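Local coordinates for protein peptidase M28 (Shewanella amazonensis SB2B, PDB 3IIB) that probably acts as a zinc-dependent metallopeptidase of the M28 family, with carboxypeptidase and dipeptidase activity likely, built around a two-zinc site, at residues Q289-I295 against A427-S433; K79-P85 against E218-E224; E139-D143 against D393-D399. All blocks are in the same frame, centred on the assembly; numbering follows the deposited sequence.

Contact 1. Residues Q289-I295 against A427-S433; sequences QKPERTI and AWVMANS
Ala427 opens the contact from the last turns of helix 413-432, its methyl 4.3 Å from CD1 of Ile295. One residue on, Trp428 turns its six-membered ring toward the loop ahead of the strand: with CG anti to the backbone N (chi1 -177°), CZ3 reaches Pro291 CB at 3.8 Å and CH2 comes close to Gln289 CB and to Lys290 O. The proline and indole cross at about a right angle, while the indole NE1 is bonded to Asn6. Met430, present as selenomethionine, contributes its backbone O, which accepts from Arg293 NH1. Ala431 offers both kinds of contact: its methyl packs against Pro291 CB and, at 3.7 Å, against Ile295 CG1, and its carbonyl O takes the amide N of Arg293 at 2.9 Å. Asn432 then folds back over the indole. Its ND2 sits 3.0 Å above the centre of one ring face and donates to Trp428 O, which fixes the amide's rotation and turns OD1 to Glu292 N, 3.0 Å away; that N-H arrives well above the carbonyl plane. Waters bridge the Glu292 carboxylate to Asn432 O and Ser433 O. At Ser433 the carbonyl accepts Arg293 NH1 on a lone pair at 2.8 Å, nearly in the guanidinium plane, and NH2 more weakly. One arginine nitrogen thus binds two carbonyls, Met430 O and Ser433 O, near the C-terminal end of the helix, an arrangement that satisfies C-terminal carbonyls with a cation and should suit the helix dipole. Glu250 pairs with NE of the same arginine and Tyr325 forms a cation-pi contact with it. Helix 413-432 packs on the start of strand 293-300, with strand 247-257 alongside, helix 267-285 against Ile295, Ala427 and Trp428, and helix 3-19 over the indole.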
loop_
_atom_site.group_PDB
_atom_site.type_symbol
_atom_site.label_atom_id
_atom_site.label_comp_id
_atom_site.label_asym_id
_atom_site.label_seq_id
_atom_site.Cartn_x
_atom_site.Cartn_y
_atom_site.Cartn_z
ATOM N N GLN A 289 16.072 20.240 37.644
ATOM C CA GLN A 289 16.583 21.571 37.288
ATOM C C GLN A 289 15.549 22.284 36.414
ATOM O O GLN A 289 14.931 21.656 35.532
ATOM C CB GLN A 289 17.802 21.450 36.341
ATOM C CG GLN A 289 19.082 20.914 36.875
ATOM C CD GLN A 289 19.193 19.446 36.753
ATOM O OE1 GLN A 289 18.221 18.757 36.446
ATOM N NE2 GLN A 289 20.388 18.927 37.022
ATOM N N LYS A 290 15.449 23.596 36.573
ATOM C CA LYS A 290 14.679 24.431 35.643
ATOM C C LYS A 290 15.561 24.934 34.496
ATOM O O LYS A 290 16.739 25.221 34.694
ATOM C CB LYS A 290 14.141 25.644 36.409
ATOM C CG LYS A 290 13.248 25.271 37.538
ATOM C CD LYS A 290 13.163 26.370 38.604
ATOM C CE LYS A 290 12.345 25.941 39.804
ATOM N NZ LYS A 290 12.233 27.052 40.801
ATOM N N PRO A 291 15.005 25.043 33.279
ATOM C CA PRO A 291 15.803 25.727 32.263
ATOM C C PRO A 291 15.904 27.233 32.551
ATOM O O PRO A 291 14.983 27.816 33.169
ATOM C CB PRO A 291 14.977 25.496 30.982
ATOM C CG PRO A 291 13.576 25.426 31.455
ATOM C CD PRO A 291 13.633 24.776 32.828
ATOM N N GLU A 292 16.944 27.885 32.043
ATOM C CA GLU A 292 17.006 29.336 32.153
ATOM C C GLU A 292 15.905 29.995 31.343
ATOM O O GLU A 292 15.174 30.881 31.846
ATOM C CB GLU A 292 18.375 29.845 31.764
ATOM C CG GLU A 292 19.446 29.360 32.741
ATOM C CD GLU A 292 20.855 29.797 32.355
ATOM O OE1 GLU A 292 20.996 30.474 31.337
ATOM O OE2 GLU A 292 21.823 29.437 33.066
ATOM N N ARG A 293 15.794 29.602 30.091
ATOM C CA ARG A 293 14.728 30.139 29.210
ATOM C C ARG A 293 13.457 29.334 29.325
ATOM O O ARG A 293 13.491 28.168 29.662
ATOM C CB ARG A 293 15.162 30.148 27.751
ATOM C CG ARG A 293 16.412 30.970 27.474
ATOM C CD ARG A 293 16.796 31.130 25.997
ATOM N NE ARG A 293 17.846 32.125 25.928
ATOM C CZ ARG A 293 19.159 31.875 26.055
ATOM N NH1 ARG A 293 19.620 30.625 26.081
ATOM N NH2 ARG A 293 20.020 32.895 26.121
ATOM N N THR A 294 12.340 29.960 28.950
ATOM C CA THR A 294 11.088 29.238 28.786
ATOM C C THR A 294 11.170 28.355 27.541
ATOM O O THR A 294 11.704 28.787 26.526
ATOM C CB THR A 294 9.936 30.218 28.695
ATOM O OG1 THR A 294 9.855 30.920 29.946
ATOM C CG2 THR A 294 8.623 29.487 28.346
ATOM N N ILE A 295 10.719 27.108 27.645
ATOM C CA ILE A 295 10.595 26.238 26.472
ATOM C C ILE A 295 9.140 26.176 26.080
ATOM O O ILE A 295 8.289 25.774 26.871
ATOM C CB ILE A 295 11.150 24.841 26.741
ATOM C CG1 ILE A 295 12.664 24.948 26.996
ATOM C CG2 ILE A 295 10.834 23.849 25.592
ATOM C CD1 ILE A 295 13.296 23.699 27.733
ATOM N N ALA A 427 16.535 21.298 23.003
ATOM C CA ALA A 427 15.748 22.246 23.776
ATOM C C ALA A 427 16.474 22.554 25.093
ATOM O O ALA A 427 16.556 23.701 25.473
ATOM C CB ALA A 427 14.326 21.758 24.028
ATOM N N TRP A 428 17.070 21.553 25.736
ATOM C CA TRP A 428 17.807 21.818 26.973
ATOM C C TRP A 428 19.058 22.673 26.726
ATOM O O TRP A 428 19.274 23.694 27.386
ATOM C CB TRP A 428 18.162 20.533 27.706
ATOM C CG TRP A 428 18.846 20.842 28.970
ATOM C CD1 TRP A 428 20.179 20.773 29.240
ATOM C CD2 TRP A 428 18.223 21.358 30.141
ATOM N NE1 TRP A 428 20.429 21.214 30.526
ATOM C CE2 TRP A 428 19.239 21.568 31.100
ATOM C CE3 TRP A 428 16.903 21.665 30.473
ATOM C CZ2 TRP A 428 18.967 22.073 32.357
ATOM C CZ3 TRP A 428 16.649 22.205 31.735
ATOM C CH2 TRP A 428 17.674 22.390 32.647
ATOM N N VAL A 429 19.914 22.266 25.803
ATOM C CA VAL A 429 21.114 23.028 25.521
ATOM C C VAL A 429 20.777 24.467 25.097
ATOM O O VAL A 429 21.351 25.429 25.633
ATOM C CB VAL A 429 22.023 22.315 24.476
ATOM C CG1 VAL A 429 23.163 23.214 24.076
ATOM C CG2 VAL A 429 22.584 20.981 25.077
HETATM N N MSE A 430 19.794 24.642 24.215
HETATM C CA MSE A 430 19.451 25.977 23.797
HETATM C C MSE A 430 18.803 26.826 24.902
HETATM O O MSE A 430 19.059 28.039 24.963
HETATM C CB MSE A 430 18.528 25.968 22.574
HETATM C CG MSE A 430 19.139 25.391 21.328
HETATM SE SE MSE A 430 20.582 26.486 20.610
HETATM C CE MSE A 430 21.788 25.627 21.335
ATOM N N ALA A 431 17.994 26.198 25.771
ATOM C CA ALA A 431 17.344 26.916 26.866
ATOM C C ALA A 431 18.309 27.317 27.966
ATOM O O ALA A 431 17.938 28.094 28.848
ATOM C CB ALA A 431 16.176 26.083 27.478
ATOM N N ASN A 432 19.542 26.804 27.897
ATOM C CA ASN A 432 20.576 27.147 28.883
ATOM C C ASN A 432 21.861 27.749 28.267
ATOM O O ASN A 432 22.814 28.089 28.979
ATOM C CB ASN A 432 20.861 25.914 29.721
ATOM C CG ASN A 432 19.667 25.533 30.566
ATOM O OD1 ASN A 432 19.391 26.188 31.554
ATOM N ND2 ASN A 432 18.888 24.515 30.125
ATOM N N SER A 433 21.843 27.982 26.960
ATOM C CA SER A 433 23.029 28.472 26.265
ATOM C C SER A 433 23.278 29.935 26.532
ATOM O O SER A 433 22.348 30.732 26.643
ATOM C CB SER A 433 22.867 28.306 24.765
ATOM O OG SER A 433 24.056 28.685 24.055
HETATM O O HOH W 1 20.019 25.446 34.021
HETATM O O HOH W 2 21.660 31.671 29.185
HETATM O O HOH W 3 23.915 28.704 31.281
HETATM O O HOH W 4 22.274 26.497 33.240
#

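Contact 2. Residues K79-P85 against E218-E224; sequences KASILSP and EVVISLE
Leu83 lays its isobutyl group across Val220 and on toward Ser222, with CD1 4.0 Å from Val220 CG1 and CD2 near Ser222 CB. Its CG lies beside its own backbone N (chi1 -59°), which turns the CB-CG bond along the partner strand, toward Ser222. The backbone explains why this side chain lies over its neighbour. Strands 79-84 and 220-224 run antiparallel, and Ser81 and Ser222 form a hydrogen-bonded pair whose N-H groups both reach across. Beyond Ile82 the register slips by one: Leu83 N donates to Val220 O at 2.8 Å, and Ser84 N reaches the same oxygen only weakly, at 3.4 Å. Two residues thus face one, a classic beta bulge, and Val220 N returns a bond to Ser84 O that restores the pairing. The bulge lies near the end of the long strand 62-84, which here pairs with the start of strand 220-242 in the large mixed sheet; strand 106-113 flanks the latter on its other edge. The face bearing Ala80, Ile82, Ile221 and Leu223 is apolar. On it Leu223 CD1 approaches Ala80 CB to 4.0 Å, Ile82 CG2 meets Val219 CG1, and Met212 of helix 203-213 packs against both Ile82 and Val219. The other face is wetter. Lys79 and Glu224 lie side by side there, the lysine bent at its third torsion, but Lys79 NZ and Glu224 OE1 stay 4.3 Å apart, too far for a salt bridge, and a water joins them instead. At the far end Pro85, whose preceding peptide bond is cis, sets its CD 3.5 Å from Glu218 O.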
loop_
_atom_site.group_PDB
_atom_site.type_symbol
_atom_site.label_atom_id
_atom_site.label_comp_id
_atom_site.label_asym_id
_atom_site.label_seq_id
_atom_site.Cartn_x
_atom_site.Cartn_y
_atom_site.Cartn_z
ATOM N N LYS A 79 -13.790 8.697 -7.941
ATOM C CA LYS A 79 -13.821 7.515 -8.779
ATOM C C LYS A 79 -13.204 7.871 -10.121
ATOM O O LYS A 79 -13.500 8.917 -10.694
ATOM C CB LYS A 79 -15.245 7.060 -9.025
ATOM C CG LYS A 79 -15.951 6.535 -7.817
ATOM C CD LYS A 79 -17.425 6.266 -8.137
ATOM C CE LYS A 79 -17.595 5.204 -9.222
ATOM N NZ LYS A 79 -19.042 4.821 -9.396
ATOM N N ALA A 80 -12.313 7.029 -10.606
ATOM C CA ALA A 80 -11.759 7.237 -11.933
ATOM C C ALA A 80 -11.509 5.902 -12.611
ATOM O O ALA A 80 -11.309 4.875 -11.959
ATOM C CB ALA A 80 -10.499 8.061 -11.873
ATOM N N SER A 81 -11.604 5.901 -13.927
ATOM C CA SER A 81 -11.220 4.699 -14.678
ATOM C C SER A 81 -10.717 5.056 -16.059
ATOM O O SER A 81 -10.937 6.163 -16.562
ATOM C CB SER A 81 -12.390 3.725 -14.749
ATOM O OG SER A 81 -13.417 4.293 -15.513
ATOM N N ILE A 82 -10.000 4.127 -16.676
ATOM C CA ILE A 82 -9.658 4.269 -18.088
ATOM C C ILE A 82 -10.796 3.677 -18.892
ATOM O O ILE A 82 -11.254 2.549 -18.625
ATOM C CB ILE A 82 -8.370 3.527 -18.381
ATOM C CG1 ILE A 82 -7.193 4.235 -17.683
ATOM C CG2 ILE A 82 -8.146 3.455 -19.860
ATOM C CD1 ILE A 82 -5.930 3.276 -17.755
ATOM N N LEU A 83 -11.282 4.450 -19.858
ATOM C CA LEU A 83 -12.382 4.012 -20.738
ATOM C C LEU A 83 -11.878 3.346 -22.008
ATOM O O LEU A 83 -12.532 2.428 -22.534
ATOM C CB LEU A 83 -13.309 5.185 -21.098
ATOM C CG LEU A 83 -13.997 5.913 -19.934
ATOM C CD1 LEU A 83 -14.845 7.086 -20.486
ATOM C CD2 LEU A 83 -14.867 4.988 -19.122
ATOM N N SER A 84 -10.726 3.805 -22.480
ATOM C CA SER A 84 -10.105 3.277 -23.677
ATOM C C SER A 84 -8.625 3.663 -23.695
ATOM O O SER A 84 -8.235 4.677 -23.134
ATOM C CB SER A 84 -10.833 3.768 -24.942
ATOM O OG SER A 84 -10.751 5.164 -25.057
ATOM N N PRO A 85 -7.777 2.828 -24.347
ATOM C CA PRO A 85 -8.077 1.638 -25.180
ATOM C C PRO A 85 -8.544 0.354 -24.429
ATOM O O PRO A 85 -9.294 -0.431 -24.982
ATOM C CB PRO A 85 -6.757 1.380 -25.867
ATOM C CG PRO A 85 -5.711 1.927 -24.926
ATOM C CD PRO A 85 -6.336 3.082 -24.247
ATOM N N GLU A 218 -4.299 6.655 -27.919
ATOM C CA GLU A 218 -4.852 7.682 -27.026
ATOM C C GLU A 218 -5.612 7.048 -25.860
ATOM O O GLU A 218 -6.304 6.045 -26.036
ATOM C CB GLU A 218 -5.770 8.625 -27.798
ATOM C CG GLU A 218 -4.958 9.456 -28.803
ATOM C CD GLU A 218 -5.734 10.592 -29.415
ATOM O OE1 GLU A 218 -6.944 10.431 -29.656
ATOM O OE2 GLU A 218 -5.121 11.642 -29.653
ATOM N N VAL A 219 -5.475 7.652 -24.685
ATOM C CA VAL A 219 -6.146 7.199 -23.468
ATOM C C VAL A 219 -7.232 8.193 -23.116
ATOM O O VAL A 219 -7.026 9.440 -23.127
ATOM C CB VAL A 219 -5.143 7.058 -22.307
ATOM C CG1 VAL A 219 -5.847 6.712 -20.953
ATOM C CG2 VAL A 219 -4.057 6.047 -22.702
ATOM N N VAL A 220 -8.401 7.633 -22.855
ATOM C CA VAL A 220 -9.572 8.367 -22.422
ATOM C C VAL A 220 -9.890 7.900 -21.042
ATOM O O VAL A 220 -9.906 6.684 -20.796
ATOM C CB VAL A 220 -10.764 8.045 -23.371
ATOM C CG1 VAL A 220 -12.077 8.745 -22.907
ATOM C CG2 VAL A 220 -10.396 8.379 -24.821
ATOM N N ILE A 221 -10.183 8.826 -20.134
ATOM C CA ILE A 221 -10.532 8.468 -18.759
ATOM C C ILE A 221 -11.900 9.044 -18.396
ATOM O O ILE A 221 -12.386 9.967 -19.049
ATOM C CB ILE A 221 -9.449 8.907 -17.734
ATOM C CG1 ILE A 221 -9.375 10.427 -17.557
ATOM C CG2 ILE A 221 -8.071 8.340 -18.154
ATOM C CD1 ILE A 221 -8.493 10.831 -16.365
ATOM N N SER A 222 -12.498 8.449 -17.374
ATOM C CA SER A 222 -13.620 9.005 -16.629
ATOM C C SER A 222 -13.110 9.478 -15.273
ATOM O O SER A 222 -12.297 8.778 -14.655
ATOM C CB SER A 222 -14.684 7.943 -16.401
ATOM O OG SER A 222 -15.772 8.491 -15.648
ATOM N N LEU A 223 -13.539 10.666 -14.821
ATOM C CA LEU A 223 -13.142 11.204 -13.521
ATOM C C LEU A 223 -14.357 11.813 -12.817
ATOM O O LEU A 223 -15.095 12.635 -13.389
ATOM C CB LEU A 223 -12.082 12.292 -13.681
ATOM C CG LEU A 223 -11.534 12.959 -12.417
ATOM C CD1 LEU A 223 -10.769 12.003 -11.476
ATOM C CD2 LEU A 223 -10.614 14.130 -12.842
ATOM N N GLU A 224 -14.545 11.388 -11.574
ATOM C CA GLU A 224 -15.641 11.858 -10.750
ATOM C C GLU A 224 -15.044 12.253 -9.434
ATOM O O GLU A 224 -14.371 11.428 -8.812
ATOM C CB GLU A 224 -16.670 10.754 -10.526
ATOM C CG GLU A 224 -17.835 11.226 -9.691
ATOM C CD GLU A 224 -18.954 10.223 -9.574
ATOM O OE1 GLU A 224 -18.807 9.070 -10.051
ATOM O OE2 GLU A 224 -19.999 10.635 -9.020
HETATM O O HOH W 5 -15.440 7.889 -12.937
HETATM O O HOH W 6 -20.360 6.970 -8.885
HETATM O O HOH W 7 -8.642 5.553 -26.851
#

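Contact 3. Residues E139-D143 against D393-D399; sequences ERHRD and DGSDYFD
Arg142 and Ser395 bring their CA atoms within 4.2 Å where two irregular loops meet, and Gly394 N donates to Arg142 O at 2.8 Å. Asp393 shapes its own loop through an Asx turn, OD1 accepting from Ser395 N. The segment 393-399 follows strand 387-392 and leads toward the zinc ligand His402, so this surface contact ties the loop after strand 131-134 to a loop whose Asp399 side chain lies about 11 Å from that of His402. Across it, Arg140 sends out a chain bent at chi3 (-54°), which brings its guanidinium end-on to Asp399. NH1 reaches OD1 at 3.0 Å and also OD2, while NH2 adds a longer bond to OD1; the guanidinium and carboxylate planes stand 73° apart. Ser395 O takes a further bond from NH1, and Thr176 OG1 gives Asp399 OD1 another polar partner. The aliphatic part of Arg142 crosses Asp393 at about a right angle, CG lying 3.8 Å from the carboxylate carbon CG. Their charges meet through water: one molecule accepts from Arg142 NH1 and donates to Asp393 OD2 at 2.9 Å.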
loop_
_atom_site.group_PDB
_atom_site.type_symbol
_atom_site.label_atom_id
_atom_site.label_comp_id
_atom_site.label_asym_id
_atom_site.label_seq_id
_atom_site.Cartn_x
_atom_site.Cartn_y
_atom_site.Cartn_z
ATOM N N GLU A 139 11.889 11.250 -7.198
ATOM C CA GLU A 139 13.084 10.521 -6.763
ATOM C C GLU A 139 13.100 10.381 -5.257
ATOM O O GLU A 139 12.671 11.267 -4.541
ATOM C CB GLU A 139 14.357 11.252 -7.196
ATOM C CG GLU A 139 14.558 11.285 -8.719
ATOM C CD GLU A 139 15.804 12.100 -9.122
ATOM O OE1 GLU A 139 16.559 12.531 -8.219
ATOM O OE2 GLU A 139 16.013 12.324 -10.335
ATOM N N ARG A 140 13.605 9.248 -4.798
ATOM C CA ARG A 140 13.804 9.002 -3.373
ATOM C C ARG A 140 15.127 9.608 -2.909
ATOM O O ARG A 140 16.179 9.294 -3.490
ATOM C CB ARG A 140 13.833 7.487 -3.127
ATOM C CG ARG A 140 13.906 7.097 -1.659
ATOM C CD ARG A 140 14.046 5.568 -1.461
ATOM N NE ARG A 140 12.976 4.877 -2.160
ATOM C CZ ARG A 140 11.728 4.745 -1.721
ATOM N NH1 ARG A 140 11.375 5.193 -0.553
ATOM N NH2 ARG A 140 10.832 4.114 -2.465
ATOM N N HIS A 141 15.070 10.400 -1.838
ATOM C CA HIS A 141 16.252 11.032 -1.227
ATOM C C HIS A 141 16.087 11.147 0.266
ATOM O O HIS A 141 15.000 11.428 0.781
ATOM C CB HIS A 141 16.472 12.427 -1.798
ATOM C CG HIS A 141 16.852 12.430 -3.239
ATOM N ND1 HIS A 141 18.152 12.233 -3.657
ATOM C CD2 HIS A 141 16.112 12.597 -4.363
ATOM C CE1 HIS A 141 18.191 12.270 -4.980
ATOM N NE2 HIS A 141 16.970 12.497 -5.431
ATOM N N ARG A 142 17.187 10.981 0.989
ATOM C CA ARG A 142 17.147 11.140 2.437
ATOM C C ARG A 142 16.604 12.483 2.867
ATOM O O ARG A 142 15.860 12.571 3.860
ATOM C CB ARG A 142 18.558 10.974 2.987
ATOM C CG ARG A 142 18.672 11.145 4.430
ATOM C CD ARG A 142 19.979 10.608 4.947
ATOM N NE ARG A 142 21.102 11.455 4.600
ATOM C CZ ARG A 142 22.295 11.408 5.201
ATOM N NH1 ARG A 142 22.511 10.585 6.218
ATOM N NH2 ARG A 142 23.258 12.226 4.802
ATOM N N ASP A 143 16.945 13.527 2.113
ATOM C CA ASP A 143 16.545 14.878 2.455
ATOM C C ASP A 143 15.280 15.325 1.779
ATOM O O ASP A 143 14.889 16.479 1.944
ATOM C CB ASP A 143 17.684 15.873 2.159
ATOM C CG ASP A 143 18.052 15.956 0.677
ATOM O OD1 ASP A 143 17.343 15.393 -0.195
ATOM O OD2 ASP A 143 19.094 16.591 0.383
ATOM N N ASP A 393 16.127 11.640 8.490
ATOM C CA ASP A 393 16.195 10.710 7.355
ATOM C C ASP A 393 14.776 10.440 6.847
ATOM O O ASP A 393 13.974 9.762 7.507
ATOM C CB ASP A 393 16.892 9.408 7.733
ATOM C CG ASP A 393 17.088 8.464 6.539
ATOM O OD1 ASP A 393 16.275 8.440 5.593
ATOM O OD2 ASP A 393 18.094 7.737 6.554
ATOM N N GLY A 394 14.458 11.012 5.689
ATOM C CA GLY A 394 13.152 10.820 5.098
ATOM C C GLY A 394 13.150 9.924 3.873
ATOM O O GLY A 394 12.291 10.090 2.956
ATOM N N SER A 395 14.097 8.998 3.797
ATOM C CA SER A 395 14.179 8.123 2.597
ATOM C C SER A 395 12.865 7.411 2.296
ATOM O O SER A 395 12.536 7.230 1.128
ATOM C CB SER A 395 15.260 7.060 2.754
ATOM O OG SER A 395 16.529 7.675 2.813
ATOM N N ASP A 396 12.136 7.000 3.347
ATOM C CA ASP A 396 10.856 6.296 3.173
ATOM C C ASP A 396 9.621 7.199 3.347
ATOM O O ASP A 396 8.506 6.747 3.147
ATOM C CB ASP A 396 10.757 5.088 4.108
ATOM C CG ASP A 396 10.656 5.469 5.578
ATOM O OD1 ASP A 396 11.105 6.596 5.954
ATOM O OD2 ASP A 396 10.170 4.608 6.375
ATOM N N TYR A 397 9.824 8.472 3.674
ATOM C CA TYR A 397 8.715 9.347 4.079
ATOM C C TYR A 397 7.671 9.508 2.982
ATOM O O TYR A 397 6.464 9.437 3.251
ATOM C CB TYR A 397 9.294 10.705 4.455
ATOM C CG TYR A 397 8.312 11.727 4.951
ATOM C CD1 TYR A 397 7.813 11.670 6.243
ATOM C CD2 TYR A 397 7.928 12.785 4.129
ATOM C CE1 TYR A 397 6.947 12.664 6.713
ATOM C CE2 TYR A 397 7.023 13.748 4.580
ATOM C CZ TYR A 397 6.567 13.684 5.880
ATOM O OH TYR A 397 5.707 14.633 6.360
ATOM N N PHE A 398 8.122 9.711 1.757
ATOM C CA PHE A 398 7.194 9.914 0.642
ATOM C C PHE A 398 6.603 8.638 0.067
ATOM O O PHE A 398 5.826 8.685 -0.904
ATOM C CB PHE A 398 7.825 10.839 -0.418
ATOM C CG PHE A 398 8.081 12.247 0.110
ATOM C CD1 PHE A 398 7.013 13.096 0.387
ATOM C CD2 PHE A 398 9.341 12.666 0.418
ATOM C CE1 PHE A 398 7.207 14.343 0.898
ATOM C CE2 PHE A 398 9.550 13.918 0.925
ATOM C CZ PHE A 398 8.465 14.765 1.190
ATOM N N ASP A 399 6.898 7.497 0.679
ATOM C CA ASP A 399 6.093 6.286 0.445
ATOM C C ASP A 399 4.709 6.384 1.087
ATOM O O ASP A 399 3.775 5.757 0.596
ATOM C CB ASP A 399 6.761 5.038 0.944
ATOM C CG ASP A 399 8.079 4.740 0.243
ATOM O OD1 ASP A 399 8.373 5.327 -0.818
ATOM O OD2 ASP A 399 8.819 3.894 0.767
HETATM O O HOH W 8 12.429 10.943 -0.239
HETATM O O HOH W 9 20.606 8.761 7.665
#

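Contact 1 is the buried one of the three, contact 2 is partly buried, and contact 3 lies at the surface although nearest the zinc site. Contacts 1 and 2 belong to the same mixed sheet, through the neighbouring strands 293-300 and 220-242, yet their centres lie 58 Å apart, on opposite sides of the chain's centre. The first sets a helix end on a strand with apolar packing and an arginine turned to carbonyls; the second pairs strand with strand through backbone bonds. Contact 3 joins loops alone and relies on an ion pair, bonds to backbone carbonyls and a water bridge. Its segments alternate along the chain with those of both others, its centre about 32 and 31 Å from theirs.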